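Local coordinates for capsular polysaccharide biosynthesis protein (Burkholderia pseudomallei, PDB 4BQN) that binds coenzyme A and is probably an acetyltransferase acting in the biosynthesis of capsular polysaccharide, at residues 14-25 with 229-237. The protein carries 1 engineered substitution. Numbering follows the deposited sequence.
Sequences CQAPALAKMLNS and QNLDPLDVT. With COA (coenzyme A), chain C.
Ala18 of helix 15-24 sets its methyl against the ring of Pro233, CB to CB 3.7 Å, and against the branch point of Leu234, Ala18 CB to Leu234 CG 3.9 Å. Leu234, at the third position of a type I turn from Asp232 to Asp235, splits its methyls: CD1 meets the aliphatic CG of Gln15, while CD2 touches Cys14 SG at 3.9 Å. Farther along the helix, Leu231 CD1 lies 3.6 Å from Ser25 CB and also reaches Lys21 O. In the conformer described, Met22 curls its CE to Leu231 CB.

Covalent and polar bonds lie at the two ends of the helix. Cys14 SG is joined to coenzyme A S1P in a mixed disulfide (2.0 Å), and the Leu234 methyl packs beside the protein sulfur of that linkage. Ser25 OG donates in plane to a lone pair of Met22 O (2.7 Å), which also accepts from Ser25 N.

Cys14 and Gln15 belong to the coenzyme A pocket, and loop 229-237 thus lines the flank of the helix whose start carries the cofactor-linked cysteine. Helix 204-217 touches Ala18 and Met22, strand 201-202 adjoins Leu234, and strand 6-11 of the parallel sheet, which directly precedes helix 15-24, packs against Ala16 and Ala20.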
loop_
_atom_site.group_PDB
_atom_site.type_symbol
_atom_site.label_atom_id
_atom_site.label_comp_id
_atom_site.label_asym_id
_atom_site.label_seq_id
_atom_site.Cartn_x
_atom_site.Cartn_y
_atom_site.Cartn_z
ATOM N N CYS A 14 7.596 2.639 -0.951
ATOM C CA CYS A 14 7.277 4.050 -1.157
ATOM C C CYS A 14 6.693 4.725 0.103
ATOM O O CYS A 14 6.700 5.945 0.220
ATOM C CB CYS A 14 6.336 4.212 -2.360
ATOM S SG CYS A 14 4.634 3.837 -2.078
ATOM N N GLN A 15 6.191 3.928 1.048
ATOM C CA GLN A 15 5.648 4.460 2.294
ATOM C C GLN A 15 6.731 5.016 3.200
ATOM O O GLN A 15 6.426 5.858 4.059
ATOM C CB GLN A 15 4.865 3.369 3.034
ATOM C CG GLN A 15 3.656 2.898 2.223
ATOM C CD GLN A 15 3.043 1.607 2.728
ATOM O OE1 GLN A 15 3.365 1.112 3.824
ATOM N NE2 GLN A 15 2.129 1.055 1.932
ATOM N N ALA A 16 7.980 4.565 3.009
ATOM C CA ALA A 16 9.074 4.993 3.870
ATOM C C ALA A 16 9.426 6.484 3.703
ATOM O O ALA A 16 9.418 7.212 4.694
ATOM C CB ALA A 16 10.267 4.053 3.748
ATOM N N PRO A 17 9.676 6.969 2.466
ATOM C CA PRO A 17 9.904 8.406 2.324
ATOM C C PRO A 17 8.682 9.221 2.782
ATOM O O PRO A 17 8.842 10.309 3.346
ATOM C CB PRO A 17 10.186 8.556 0.817
ATOM C CG PRO A 17 10.799 7.226 0.446
ATOM C CD PRO A 17 9.982 6.237 1.219
ATOM N N ALA A 18 7.477 8.688 2.557
ATOM C CA ALA A 18 6.251 9.378 2.980
ATOM C C ALA A 18 6.193 9.498 4.498
ATOM O O ALA A 18 5.849 10.565 5.023
ATOM C CB ALA A 18 5.016 8.659 2.460
ATOM N N LEU A 19 6.587 8.436 5.199
ATOM C CA LEU A 19 6.636 8.450 6.659
ATOM C C LEU A 19 7.673 9.454 7.175
ATOM O O LEU A 19 7.389 10.185 8.117
ATOM C CB LEU A 19 6.937 7.027 7.162
ATOM C CG LEU A 19 7.100 6.875 8.671
ATOM C CD1 LEU A 19 5.892 7.375 9.441
ATOM C CD2 LEU A 19 7.357 5.404 8.978
ATOM N N ALA A 20 8.857 9.493 6.566
ATOM C CA ALA A 20 9.868 10.476 6.951
ATOM C C ALA A 20 9.341 11.909 6.779
ATOM O O ALA A 20 9.558 12.766 7.639
ATOM C CB ALA A 20 11.134 10.274 6.139
ATOM N N LYS A 21 8.652 12.167 5.666
ATOM C CA LYS A 21 8.087 13.487 5.407
ATOM C C LYS A 21 7.084 13.846 6.513
ATOM O O LYS A 21 7.070 14.973 7.025
ATOM C CB LYS A 21 7.429 13.511 4.022
ATOM C CG LYS A 21 7.028 14.888 3.516
ATOM C CD LYS A 21 8.214 15.694 2.995
ATOM C CE LYS A 21 8.621 15.279 1.590
ATOM N NZ LYS A 21 9.797 16.066 1.125
ATOM N N MET A 22 6.243 12.882 6.880
ATOM C CA MET A 22 5.239 13.138 7.897
ATOM C C MET A 22 5.889 13.399 9.254
ATOM O O MET A 22 5.553 14.376 9.912
ATOM C CB MET A 22 4.256 11.961 7.960
ATOM C CG MET A 22 3.027 12.209 8.819
ATOM S SD MET A 22 2.033 13.590 8.245
ATOM C CE MET A 22 1.158 12.853 6.864
ATOM N N LEU A 23 6.824 12.540 9.659
ATOM C CA LEU A 23 7.528 12.735 10.935
ATOM C C LEU A 23 8.244 14.080 11.019
ATOM O O LEU A 23 8.151 14.776 12.042
ATOM C CB LEU A 23 8.514 11.603 11.198
ATOM C CG LEU A 23 7.859 10.267 11.586
ATOM C CD1 LEU A 23 8.886 9.149 11.450
ATOM C CD2 LEU A 23 7.265 10.313 12.998
ATOM N N ASN A 24 8.908 14.471 9.932
ATOM C CA ASN A 24 9.634 15.740 9.900
ATOM C C ASN A 24 8.710 16.942 10.063
ATOM O O ASN A 24 9.161 18.011 10.453
ATOM C CB ASN A 24 10.414 15.867 8.591
ATOM C CG ASN A 24 11.663 15.008 8.567
ATOM O OD1 ASN A 24 12.060 14.411 9.574
ATOM N ND2 ASN A 24 12.308 14.955 7.405
ATOM N N SER A 25 7.422 16.761 9.772
ATOM C CA SER A 25 6.440 17.843 9.905
ATOM C C SER A 25 5.921 18.049 11.334
ATOM O O SER A 25 5.186 19.000 11.580
ATOM C CB SER A 25 5.264 17.636 8.932
ATOM O OG SER A 25 4.275 16.769 9.464
ATOM N N GLN A 229 -1.243 19.067 8.524
ATOM C CA GLN A 229 -2.492 18.490 8.013
ATOM C C GLN A 229 -2.627 18.572 6.493
ATOM O O GLN A 229 -3.505 17.933 5.917
ATOM C CB GLN A 229 -3.712 19.167 8.661
ATOM C CG GLN A 229 -3.730 19.100 10.180
ATOM C CD GLN A 229 -3.813 17.676 10.690
ATOM O OE1 GLN A 229 -4.754 16.937 10.370
ATOM N NE2 GLN A 229 -2.830 17.278 11.494
ATOM N N ASN A 230 -1.780 19.368 5.848
ATOM C CA ASN A 230 -1.832 19.494 4.389
ATOM C C ASN A 230 -1.018 18.448 3.640
ATOM O O ASN A 230 -1.164 18.297 2.428
ATOM C CB ASN A 230 -1.405 20.896 3.952
ATOM C CG ASN A 230 -2.299 21.982 4.511
ATOM O OD1 ASN A 230 -3.526 21.898 4.431
ATOM N ND2 ASN A 230 -1.686 23.013 5.082
ATOM N N LEU A 231 -0.165 17.718 4.356
ATOM C CA LEU A 231 0.675 16.720 3.710
ATOM C C LEU A 231 -0.145 15.492 3.337
ATOM O O LEU A 231 -0.868 14.955 4.164
ATOM C CB LEU A 231 1.810 16.309 4.646
ATOM C CG LEU A 231 2.981 17.255 4.874
ATOM C CD1 LEU A 231 3.999 16.514 5.721
ATOM C CD2 LEU A 231 3.598 17.717 3.562
ATOM N N ASP A 232 -0.023 15.049 2.094
ATOM C CA ASP A 232 -0.745 13.863 1.617
ATOM C C ASP A 232 0.189 13.206 0.598
ATOM O O ASP A 232 -0.021 13.314 -0.629
ATOM C CB ASP A 232 -2.081 14.293 1.005
ATOM C CG ASP A 232 -3.068 13.157 0.850
ATOM O OD1 ASP A 232 -2.803 12.019 1.283
ATOM O OD2 ASP A 232 -4.144 13.415 0.279
ATOM N N PRO A 233 1.259 12.552 1.101
ATOM C CA PRO A 233 2.390 12.254 0.211
ATOM C C PRO A 233 2.153 11.179 -0.840
ATOM O O PRO A 233 2.883 11.149 -1.824
ATOM C CB PRO A 233 3.508 11.800 1.167
ATOM C CG PRO A 233 3.081 12.196 2.522
ATOM C CD PRO A 233 1.584 12.301 2.520
ATOM N N LEU A 234 1.146 10.330 -0.651
ATOM C CA LEU A 234 0.903 9.216 -1.571
ATOM C C LEU A 234 -0.417 9.383 -2.317
ATOM O O LEU A 234 -1.177 8.431 -2.474
ATOM C CB LEU A 234 0.962 7.886 -0.816
ATOM C CG LEU A 234 2.325 7.610 -0.182
ATOM C CD1 LEU A 234 2.244 6.359 0.663
ATOM C CD2 LEU A 234 3.420 7.450 -1.222
ATOM N N ASP A 235 -0.671 10.599 -2.790
ATOM C CA ASP A 235 -1.946 10.931 -3.428
ATOM C C ASP A 235 -1.911 10.923 -4.961
ATOM O O ASP A 235 -2.870 11.367 -5.596
ATOM C CB ASP A 235 -2.447 12.297 -2.936
ATOM C CG ASP A 235 -1.607 13.449 -3.448
ATOM O OD1 ASP A 235 -0.409 13.258 -3.735
ATOM O OD2 ASP A 235 -2.149 14.567 -3.550
ATOM N N VAL A 236 -0.830 10.411 -5.550
ATOM C CA VAL A 236 -0.672 10.400 -7.009
ATOM C C VAL A 236 -1.857 9.740 -7.738
ATOM O O VAL A 236 -2.364 10.278 -8.743
ATOM C CB VAL A 236 0.675 9.732 -7.438
ATOM C CG1 VAL A 236 0.870 8.331 -6.859
ATOM C CG2 VAL A 236 0.810 9.689 -8.958
ATOM N N THR A 237 -2.306 8.603 -7.219
ATOM C CA THR A 237 -3.296 7.776 -7.883
ATOM C C THR A 237 -4.420 7.436 -6.919
ATOM O O THR A 237 -4.184 7.066 -5.763
ATOM C CB THR A 237 -2.622 6.531 -8.475
ATOM O OG1 THR A 237 -1.811 6.963 -9.576
ATOM C CG2 THR A 237 -3.616 5.483 -8.948
HETATM N N1A COA C . -2.285 -8.417 1.646
HETATM C C2A COA C . -2.115 -8.958 0.413
HETATM N N3A COA C . -0.966 -8.844 -0.275
HETATM C C4A COA C . 0.083 -8.198 0.284
HETATM C C5A COA C . -0.031 -7.603 1.610
HETATM C C6A COA C . -1.310 -7.747 2.293
HETATM N N6A COA C . -1.485 -7.211 3.518
HETATM N N7A COA C . 1.151 -7.019 1.918
HETATM C C8A COA C . 1.972 -7.240 0.861
HETATM N N9A COA C . 1.323 -7.916 -0.114
HETATM C C1B COA C . 1.853 -8.399 -1.394
HETATM C C2B COA C . 2.892 -7.509 -2.053
HETATM O O2B COA C . 2.258 -6.512 -2.856
HETATM C C3B COA C . 3.652 -8.548 -2.862
HETATM O O3B COA C . 2.839 -8.860 -4.009
HETATM P P3B COA C . 3.399 -9.702 -5.260
HETATM O O7A COA C . 2.275 -9.618 -6.262
HETATM O O8A COA C . 4.636 -8.959 -5.688
HETATM O O9A COA C . 3.672 -11.097 -4.748
HETATM C C4B COA C . 3.667 -9.764 -1.937
HETATM O O4B COA C . 2.549 -9.604 -1.062
HETATM C C5B COA C . 4.951 -9.915 -1.119
HETATM O O5B COA C . 5.136 -8.702 -0.399
HETATM P P1A COA C . 5.531 -8.683 1.138
HETATM O O1A COA C . 5.476 -7.246 1.564
HETATM O O2A COA C . 4.708 -9.668 1.914
HETATM O O3A COA C . 7.033 -9.224 1.225
HETATM P P2A COA C . 8.448 -8.786 0.590
HETATM O O4A COA C . 8.885 -9.898 -0.331
HETATM O O5A COA C . 9.327 -8.462 1.765
HETATM O O6A COA C . 8.183 -7.485 -0.288
HETATM C CBP COA C . 7.703 -5.232 -0.954
HETATM C CCP COA C . 8.135 -6.131 0.203
HETATM C CDP COA C . 7.626 -3.781 -0.494
HETATM C CEP COA C . 8.779 -5.299 -2.025
HETATM C CAP COA C . 6.334 -5.746 -1.470
HETATM O OAP COA C . 5.318 -5.476 -0.502
HETATM C C9P COA C . 5.848 -5.240 -2.819
HETATM O O9P COA C . 6.222 -5.780 -3.853
HETATM N N8P COA C . 4.959 -4.241 -2.841
HETATM C C7P COA C . 4.388 -3.736 -4.082
HETATM C C6P COA C . 5.317 -2.867 -4.911
HETATM C C5P COA C . 5.687 -1.659 -4.094
HETATM O O5P COA C . 6.673 -1.659 -3.373
HETATM N N4P COA C . 4.874 -0.626 -4.218
HETATM C C3P COA C . 5.094 0.596 -3.497
HETATM C C2P COA C . 3.876 0.919 -2.663
HETATM S S1P COA C . 4.371 2.013 -1.391
#